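Local coordinates for aminotransferase, class III (Thermomicrobium roseum, PDB 6IO1), which acts as a thermostable (S)-enantioselective omega-transaminase of class III, probably shuttling amino groups through a pyridoxal 5'-phosphate cofactor, at residues Arg77-Met80 with Glu81-Phe85; Trp347-Ala350 with Ala351-Ala355; Lys403-Ala406 with Ala407-Arg411. One frame throughout, in Å; residues are numbered along the deposited sequence.

Contact 1 of 3, residues Arg77-Met80 with Glu81-Phe85; sequences REQM and ERVAF
Arg-77 and Glu-81, and Glu-78 and Arg-82, form two i to i+4 ion pairs over the last turn of helix 70-82. Arg-77 NH1 lies 2.6 Å from Glu-81 OE2, which sits at the edge of the guanidinium, the carboxylate plane standing 88° to it; the hydrogen bond within this salt bridge is weak because its N-H...OE2 angle is bent to 128°. Glu-78 and Arg-82 instead run alongside each other in the same direction, with OE2 of Glu-78 2.6 Å from NH2 of Arg-82 and their flat ends 28° apart.

Gln-79 is bonded to Val-83 twice, through backbone and side chain. Its backbone O accepts from Val-83 N at 2.8 Å, while its side chain, folded back at chi2, brings NE2 to Val-83 O at 2.9 Å, the donor lying in the carbonyl plane. The amide thus spans the point where Val-83 leaves helical geometry, and it holds a carbonyl that has turned out of the helix.

Water continues this pattern. One water donates to Gln-79 OE1 and weakly accepts from Arg-82 NH1, tying the amide to the second ion pair. Another donates to Met-80 O at 2.8 Å and weakly accepts from Ala-84 N; Met-80 O and Ala-84 N are themselves 3.8 Å apart, so the water takes the place of a direct helical bond.

On the inner side, Gln-79 and Met-80 pack against helix 328-344 through Val-329, while Met-80 and Ala-84 touch Tyr-295 of the second subunit and Arg-82 meets its Val-38, placing this helix end at the dimer interface.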
# COMPACT_ATOMS: atom_id res chain seq x y z
N ARG B 77 -15.33 10.79 -10.91
CA ARG B 77 -16.77 10.75 -10.69
C ARG B 77 -17.45 9.77 -11.65
O ARG B 77 -18.27 8.94 -11.23
CB ARG B 77 -17.35 12.15 -10.85
CG ARG B 77 -18.84 12.26 -10.58
CD ARG B 77 -19.49 13.33 -11.45
NE ARG B 77 -19.34 13.05 -12.88
CZ ARG B 77 -20.10 12.19 -13.54
NH1 ARG B 77 -21.08 11.54 -12.92
NH2 ARG B 77 -19.90 11.99 -14.84
N GLU B 78 -17.10 9.85 -12.93
CA GLU B 78 -17.68 8.97 -13.93
C GLU B 78 -17.40 7.51 -13.60
O GLU B 78 -18.31 6.66 -13.60
CB GLU B 78 -17.14 9.32 -15.31
CG GLU B 78 -17.82 8.63 -16.48
CD GLU B 78 -17.00 8.71 -17.75
OE1 GLU B 78 -16.71 9.84 -18.21
OE2 GLU B 78 -16.64 7.65 -18.30
N GLN B 79 -16.13 7.19 -13.31
CA GLN B 79 -15.78 5.81 -13.02
C GLN B 79 -16.45 5.32 -11.74
O GLN B 79 -16.92 4.19 -11.68
CB GLN B 79 -14.27 5.63 -12.94
CG GLN B 79 -13.84 4.17 -12.87
CD GLN B 79 -14.40 3.34 -14.01
OE1 GLN B 79 -14.44 3.79 -15.16
NE2 GLN B 79 -14.86 2.13 -13.70
N MET B 80 -16.49 6.16 -10.70
CA MET B 80 -17.12 5.73 -9.45
C MET B 80 -18.60 5.45 -9.65
O MET B 80 -19.14 4.50 -9.06
CB MET B 80 -16.91 6.79 -8.37
CG MET B 80 -15.49 6.85 -7.86
SD MET B 80 -15.23 8.14 -6.63
CE MET B 80 -16.14 7.47 -5.25
N GLU B 81 -19.28 6.26 -10.46
CA GLU B 81 -20.69 5.99 -10.73
C GLU B 81 -20.87 4.72 -11.55
O GLU B 81 -21.78 3.92 -11.27
CB GLU B 81 -21.33 7.19 -11.43
CG GLU B 81 -21.37 8.44 -10.57
CD GLU B 81 -22.42 9.43 -11.02
OE1 GLU B 81 -23.42 9.01 -11.64
OE2 GLU B 81 -22.24 10.64 -10.75
N ARG B 82 -20.02 4.50 -12.55
CA ARG B 82 -20.16 3.30 -13.38
C ARG B 82 -19.83 2.03 -12.60
O ARG B 82 -20.64 1.10 -12.54
CB ARG B 82 -19.28 3.42 -14.62
CG ARG B 82 -19.30 2.20 -15.51
CD ARG B 82 -18.59 2.46 -16.82
NE ARG B 82 -18.82 3.82 -17.30
CZ ARG B 82 -18.05 4.44 -18.19
NH1 ARG B 82 -17.00 3.82 -18.71
NH2 ARG B 82 -18.34 5.68 -18.57
N VAL B 83 -18.64 1.98 -12.00
CA VAL B 83 -18.24 0.94 -11.05
C VAL B 83 -16.97 1.42 -10.35
O VAL B 83 -16.00 1.82 -11.00
CB VAL B 83 -18.03 -0.42 -11.75
CG1 VAL B 83 -16.95 -0.34 -12.83
CG2 VAL B 83 -17.70 -1.49 -10.73
N ALA B 84 -16.97 1.38 -9.02
CA ALA B 84 -15.86 1.94 -8.27
C ALA B 84 -14.74 0.94 -8.04
O ALA B 84 -13.56 1.30 -8.12
CB ALA B 84 -16.35 2.50 -6.93
N PHE B 85 -15.08 -0.32 -7.75
CA PHE B 85 -14.06 -1.32 -7.47
C PHE B 85 -14.38 -2.60 -8.22
O PHE B 85 -15.44 -3.19 -8.03
CB PHE B 85 -13.94 -1.61 -5.97
CG PHE B 85 -12.84 -2.58 -5.64
CD1 PHE B 85 -11.52 -2.27 -5.94
CD2 PHE B 85 -13.12 -3.81 -5.07
CE1 PHE B 85 -10.50 -3.15 -5.65
CE2 PHE B 85 -12.10 -4.70 -4.78
CZ PHE B 85 -10.79 -4.37 -5.07
O HOH W 1 -22.30 9.39 -14.77
O HOH W 2 -15.00 2.47 -17.64
O HOH W 3 -19.48 1.97 -7.80

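Contact 2 of 3, residues Trp347-Ala350 with Ala351-Ala355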
# COMPACT_ATOMS: atom_id res chain seq x y z
N TRP B 347 7.23 17.20 -19.54
CA TRP B 347 8.67 16.90 -19.37
C TRP B 347 9.50 18.08 -19.88
O TRP B 347 10.59 18.32 -19.33
CB TRP B 347 9.06 15.58 -20.05
CG TRP B 347 8.66 15.49 -21.49
CD1 TRP B 347 9.37 15.93 -22.57
CD2 TRP B 347 7.44 14.92 -22.01
NE1 TRP B 347 8.68 15.67 -23.72
CE2 TRP B 347 7.50 15.06 -23.41
CE3 TRP B 347 6.32 14.32 -21.43
CZ2 TRP B 347 6.47 14.61 -24.24
CZ3 TRP B 347 5.31 13.88 -22.25
CH2 TRP B 347 5.38 14.02 -23.64
N GLU B 348 9.02 18.76 -20.94
CA GLU B 348 9.75 19.88 -21.51
C GLU B 348 9.81 21.05 -20.52
O GLU B 348 10.88 21.63 -20.29
CB GLU B 348 9.10 20.32 -22.81
CG GLU B 348 9.15 19.29 -23.92
CD GLU B 348 8.51 19.78 -25.21
OE1 GLU B 348 7.96 20.91 -25.20
OE2 GLU B 348 8.55 19.04 -26.21
N ASN B 349 8.67 21.41 -19.94
CA ASN B 349 8.67 22.45 -18.92
C ASN B 349 9.45 22.02 -17.69
O ASN B 349 10.07 22.86 -17.04
CB ASN B 349 7.24 22.84 -18.53
CG ASN B 349 7.20 24.12 -17.71
OD1 ASN B 349 7.54 25.19 -18.20
ND2 ASN B 349 6.79 24.00 -16.45
N ALA B 350 9.43 20.73 -17.36
CA ALA B 350 10.24 20.26 -16.25
C ALA B 350 11.72 20.51 -16.52
O ALA B 350 12.43 21.04 -15.67
CB ALA B 350 9.99 18.77 -16.01
N ALA B 351 12.18 20.20 -17.74
CA ALA B 351 13.57 20.44 -18.09
C ALA B 351 13.91 21.92 -18.04
O ALA B 351 14.90 22.33 -17.43
CB ALA B 351 13.87 19.86 -19.47
N ALA B 352 13.07 22.75 -18.67
CA ALA B 352 13.35 24.19 -18.74
C ALA B 352 13.33 24.83 -17.35
O ALA B 352 14.27 25.53 -16.96
CB ALA B 352 12.35 24.88 -19.67
N SER B 353 12.25 24.60 -16.60
CA SER B 353 12.12 25.18 -15.26
C SER B 353 13.18 24.64 -14.32
O SER B 353 13.68 25.37 -13.47
CB SER B 353 10.72 24.91 -14.71
OG SER B 353 10.48 23.52 -14.61
N GLY B 354 13.53 23.36 -14.43
CA GLY B 354 14.59 22.81 -13.61
C GLY B 354 15.94 23.43 -13.91
O GLY B 354 16.72 23.71 -13.00
N ALA B 355 16.24 23.63 -15.20
CA ALA B 355 17.49 24.30 -15.55
C ALA B 355 17.52 25.72 -15.00
O ALA B 355 18.53 26.17 -14.45
CB ALA B 355 17.68 24.30 -17.07
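Ser-353 grips the flat peptide carbonyl of Asn-349 from opposite faces of its plane: the backbone N and the hydroxyl OG each approach the oxygen obliquely, the OG tilted 27° from that plane. The distances are 2.8 Å for Ser-353 N to Asn-349 O and 2.6 Å for Ser-353 OG to the same atom. Placing OG between its own backbone N and carbonyl carbon (chi1 61°) swings the hydroxyl back toward the preceding turn, where it donates its proton to Asn-349 O. The side-chain carboxamide of Asn-349 turns elsewhere, its ND2 bonding to Leu-428 O and Ile-430 O and staying 4.2 Å from Ser-353 OG.

This is the common back-bonding of a helical serine to the carbonyl four residues earlier, set within helix 346-361; it gives a buried hydroxyl an acceptor within its own helix. Regular helical bonds flank it, Ala-352 N to Glu-348 O at 2.9 Å and Gly-354 N to Ala-350 O also at 2.9 Å. Ala-351 CB rests 3.6 Å from Glu-348 O, whereas the Glu-348 carboxylate pairs with Arg-345, one turn back. On the buried side, Ala-350 meets Leu-428, and Ser-353 packs against Leu-378 and Ile-430, all from loops.

Contact 3 of 3, residues Lys403-Ala406 with Ala407-Arg411; sequences KLEA and ATRRR
Glu-405 and Arg-409 lie side by side, one helical turn apart, with carboxylate and guanidinium stacked almost in parallel (6° between planes). CG of Glu-405 sits over one face of the guanidinium, offset toward its rim and 3.5 Å from Arg-409 NE. This stacking makes the salt bridge a long one, 3.6 Å from Glu-405 OE2 to Arg-409 NH2: OE2 stands off the plane of the guanidinium, and the pair attracts by charge without a hydrogen bond. The extended run of Arg-409 from CG to NE, starting with CG anti to the carbonyl carbon (chi1 -68°), lays the guanidinium along Glu-405, where its NH2 also donates to Phe-90 O of the second subunit. Replacing Arg-409 with a leucine would probably leave that carbonyl without its donor across the interface and Glu-405 without its stacked positive partner. Thr-408 turns inward instead, toward strand 413-418 and helix 432-450, its OG1 2.8 Å from both Leu-404 O and Glu-405 O, two acceptors competing for one proton. Across the Glu-405 and Arg-409 pair, then, attraction rests on charge and stacking, while Arg-409 NH2 makes a directional bond to Phe-90 O of the neighbouring subunit.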
# COMPACT_ATOMS: atom_id res chain seq x y z
N LYS B 403 13.94 24.65 12.10
CA LYS B 403 14.06 26.09 11.91
C LYS B 403 13.82 26.46 10.45
O LYS B 403 13.10 27.42 10.15
CB LYS B 403 15.42 26.58 12.38
CG LYS B 403 15.61 26.61 13.88
CD LYS B 403 17.04 26.97 14.24
CE LYS B 403 17.24 27.07 15.74
NZ LYS B 403 18.68 27.21 16.09
N LEU B 404 14.44 25.72 9.52
CA LEU B 404 14.22 25.98 8.10
C LEU B 404 12.77 25.74 7.72
O LEU B 404 12.21 26.48 6.90
CB LEU B 404 15.15 25.11 7.25
CG LEU B 404 16.57 25.60 7.00
CD1 LEU B 404 17.34 24.62 6.12
CD2 LEU B 404 16.58 27.00 6.40
N GLU B 405 12.15 24.71 8.29
CA GLU B 405 10.74 24.44 8.00
C GLU B 405 9.87 25.61 8.42
O GLU B 405 9.05 26.11 7.63
CB GLU B 405 10.33 23.16 8.73
CG GLU B 405 8.99 22.56 8.32
CD GLU B 405 8.70 21.27 9.05
OE1 GLU B 405 8.18 21.32 10.18
OE2 GLU B 405 9.00 20.19 8.49
N ALA B 406 10.06 26.09 9.65
CA ALA B 406 9.28 27.22 10.15
C ALA B 406 9.55 28.48 9.33
O ALA B 406 8.63 29.25 9.05
CB ALA B 406 9.59 27.46 11.63
N ALA B 407 10.82 28.73 8.98
CA ALA B 407 11.15 29.93 8.22
C ALA B 407 10.54 29.91 6.83
O ALA B 407 9.97 30.90 6.37
CB ALA B 407 12.67 30.10 8.15
N THR B 408 10.67 28.78 6.12
CA THR B 408 10.09 28.66 4.79
C THR B 408 8.58 28.79 4.84
O THR B 408 7.98 29.50 4.01
CB THR B 408 10.47 27.33 4.15
OG1 THR B 408 10.14 26.26 5.05
CG2 THR B 408 11.96 27.27 3.84
N ARG B 409 7.92 28.14 5.79
CA ARG B 409 6.43 28.23 5.87
C ARG B 409 6.02 29.68 6.15
O ARG B 409 5.06 30.17 5.53
CB ARG B 409 5.89 27.23 6.90
CG ARG B 409 6.07 25.79 6.44
CD ARG B 409 5.72 24.75 7.48
NE ARG B 409 5.93 23.43 6.91
CZ ARG B 409 5.57 22.29 7.49
NH1 ARG B 409 4.90 22.32 8.63
NH2 ARG B 409 5.89 21.14 6.94
N ARG B 410 6.77 30.37 7.00
CA ARG B 410 6.44 31.79 7.32
C ARG B 410 6.49 32.60 6.02
O ARG B 410 5.63 33.48 5.85
CB ARG B 410 7.43 32.34 8.35
CG ARG B 410 7.04 32.07 9.80
CD ARG B 410 6.99 30.59 10.13
NE ARG B 410 6.42 30.34 11.45
CZ ARG B 410 7.10 30.44 12.59
NH1 ARG B 410 6.50 30.19 13.74
NH2 ARG B 410 8.37 30.79 12.57
N ARG B 411 7.43 32.27 5.13
CA ARG B 411 7.62 33.05 3.87
C ARG B 411 6.69 32.56 2.75
O ARG B 411 6.93 32.94 1.59
CB ARG B 411 9.10 33.14 3.51
CG ARG B 411 9.77 34.36 4.14
CD ARG B 411 11.28 34.35 4.13
NE ARG B 411 11.81 35.32 5.07
CZ ARG B 411 11.75 36.63 4.91
NH1 ARG B 411 11.05 37.15 3.92
NH2 ARG B 411 12.40 37.43 5.74

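Along the chain the three contacts follow in series: contact 2 lies inside helix 346-361, while contacts 1 and 3 run over the C-terminal ends of helices 70-82 and 400-410. None touches another. Centre to centre, contact 2 lies 26 Å from contact 3 and 35 Å from contact 1, while contacts 1 and 3 are 41 Å apart; even contacts 2 and 3 keep about 17 Å between nearest atoms. All belong to the class-III aminotransferase fold. Contacts 1 and 3 both reach the second subunit, so two widely separated helix ends share in dimer formation, whereas contact 2 touches no other protein chain. Helix 400-410 leads through a two-residue link into strand 413-418 of one mixed sheet.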